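Local structure of D-glycerate 2-kinase (2B8N) at residues Lys29-Val34 against Gly414-Asn419. The protein catalyses the magnesium-dependent transfer of phosphate from ATP to D-glycerate, giving 2-phosphoglycerate in the breakdown of serine. Residues are numbered along the deposited sequence; the frame is centred on the assembly and turned at random.
Sequences KSIEAV and GPTGTN
An ST turn in the loop between strands 410-411 and 422-428 of the mixed sheet packs here against the chain at the C-terminal end of helix 17-32, Thr416 and Thr418 facing Ile31 and Val34. The buried contact joins the DUF4147 and MOFRL family regions, bringing together residues some 380 apart in sequence. The bond across the contact runs from Thr418 OG1 to the carbonyl O of Val34, 3.1 Å away. The hydroxyl oxygen lies 34° off the carbonyl plane. Thr418 holds OG1 opposite its backbone N (chi1 -178°), which directs the hydroxyl to that carbonyl, while its methyl CG2 sits 4.1 Å from Val34 CG2. A valine here, having no hydroxyl, would probably leave the carbonyl of the buried Val34 without this donor. Beside this bond, the CG2 methyl of Ile31 meets Thr416 CG2 at 3.8 Å, the two side chains crossing at about a right angle, and lies 4.2 Å from Thr418 CG2. Val34 is also packed against Val266 of helix 263-276. Thr416 turns its methyl to Ile31, whereas its OG1 hydrogen-bonds to Thr362 O, in the loop after strand 355-361, and closes the ST turn by accepting the backbone N-H of Thr418, with 3.1 Å between OG1 and N and an N-H...O angle of 152°.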
loop_
_atom_site.group_PDB
_atom_site.type_symbol
_atom_site.label_atom_id
_atom_site.label_comp_id
_atom_site.label_asym_id
_atom_site.label_seq_id
_atom_site.Cartn_x
_atom_site.Cartn_y
_atom_site.Cartn_z
ATOM N N LYS A 29 -12.052 13.114 -0.098
ATOM C CA LYS A 29 -11.293 13.938 0.830
ATOM C C LYS A 29 -10.510 13.121 1.865
ATOM O O LYS A 29 -9.457 13.568 2.314
ATOM C CB LYS A 29 -12.231 14.910 1.557
ATOM C CG LYS A 29 -12.812 15.993 0.685
ATOM C CD LYS A 29 -11.837 17.156 0.526
ATOM C CE LYS A 29 -12.275 18.134 -0.578
ATOM N NZ LYS A 29 -11.318 19.279 -0.762
ATOM N N SER A 30 -11.006 11.941 2.253
ATOM C CA SER A 30 -10.285 11.128 3.227
ATOM C C SER A 30 -8.955 10.645 2.661
ATOM O O SER A 30 -7.945 10.657 3.370
ATOM C CB SER A 30 -11.121 9.945 3.679
ATOM O OG SER A 30 -12.284 10.407 4.338
ATOM N N ILE A 31 -8.962 10.239 1.386
ATOM C CA ILE A 31 -7.755 9.746 0.686
ATOM C C ILE A 31 -6.674 10.817 0.483
ATOM O O ILE A 31 -5.471 10.515 0.573
ATOM C CB ILE A 31 -8.112 9.151 -0.692
ATOM C CG1 ILE A 31 -8.865 7.846 -0.533
ATOM C CG2 ILE A 31 -6.863 8.863 -1.526
ATOM C CD1 ILE A 31 -9.432 7.350 -1.849
ATOM N N GLU A 32 -7.109 12.047 0.187
ATOM C CA GLU A 32 -6.227 13.228 0.121
ATOM C C GLU A 32 -5.315 13.392 1.327
ATOM O O GLU A 32 -4.242 13.964 1.213
ATOM C CB GLU A 32 -7.061 14.507 0.017
ATOM C CG GLU A 32 -7.683 14.719 -1.334
ATOM C CD GLU A 32 -8.469 16.011 -1.438
ATOM O OE1 GLU A 32 -8.394 16.867 -0.519
ATOM O OE2 GLU A 32 -9.167 16.171 -2.463
ATOM N N ALA A 33 -5.777 12.925 2.488
ATOM C CA ALA A 33 -4.996 12.961 3.727
ATOM C C ALA A 33 -3.725 12.119 3.663
ATOM O O ALA A 33 -2.804 12.325 4.459
ATOM C CB ALA A 33 -5.853 12.513 4.893
ATOM N N VAL A 34 -3.680 11.165 2.736
ATOM C CA VAL A 34 -2.467 10.391 2.498
ATOM C C VAL A 34 -1.859 10.597 1.094
ATOM O O VAL A 34 -1.110 9.733 0.622
ATOM C CB VAL A 34 -2.706 8.867 2.783
ATOM C CG1 VAL A 34 -3.049 8.660 4.244
ATOM C CG2 VAL A 34 -3.809 8.278 1.876
ATOM N N GLY A 414 -9.931 7.956 -10.443
ATOM C CA GLY A 414 -8.687 8.117 -11.194
ATOM C C GLY A 414 -7.543 7.642 -10.323
ATOM O O GLY A 414 -7.743 7.367 -9.149
ATOM N N PRO A 415 -6.337 7.526 -10.884
ATOM C CA PRO A 415 -5.181 7.232 -10.048
ATOM C C PRO A 415 -4.936 8.333 -9.019
ATOM O O PRO A 415 -4.958 9.511 -9.388
ATOM C CB PRO A 415 -4.025 7.215 -11.041
ATOM C CG PRO A 415 -4.507 8.002 -12.194
ATOM C CD PRO A 415 -5.954 7.686 -12.292
ATOM N N THR A 416 -4.719 7.957 -7.752
ATOM C CA THR A 416 -4.512 8.939 -6.685
ATOM C C THR A 416 -3.070 9.350 -6.511
ATOM O O THR A 416 -2.815 10.403 -5.949
ATOM C CB THR A 416 -4.974 8.474 -5.307
ATOM O OG1 THR A 416 -4.280 7.268 -4.936
ATOM C CG2 THR A 416 -6.459 8.289 -5.292
ATOM N N GLY A 417 -2.137 8.520 -6.969
ATOM C CA GLY A 417 -0.729 8.679 -6.632
ATOM C C GLY A 417 -0.383 8.225 -5.218
ATOM O O GLY A 417 0.656 8.588 -4.694
ATOM N N THR A 418 -1.244 7.427 -4.596
ATOM C CA THR A 418 -0.917 6.790 -3.329
ATOM C C THR A 418 -1.529 5.376 -3.235
ATOM O O THR A 418 -2.333 4.972 -4.068
ATOM C CB THR A 418 -1.318 7.690 -2.128
ATOM O OG1 THR A 418 -0.942 7.059 -0.906
ATOM C CG2 THR A 418 -2.800 7.985 -2.096
ATOM N N ASN A 419 -1.103 4.608 -2.242
ATOM C CA ASN A 419 -1.725 3.337 -1.946
ATOM C C ASN A 419 -1.562 2.965 -0.476
ATOM O O ASN A 419 -0.453 2.684 -0.018
ATOM C CB ASN A 419 -1.151 2.236 -2.833
ATOM C CG ASN A 419 -1.861 0.900 -2.635
ATOM O OD1 ASN A 419 -3.044 0.842 -2.245
ATOM N ND2 ASN A 419 -1.148 -0.181 -2.905
#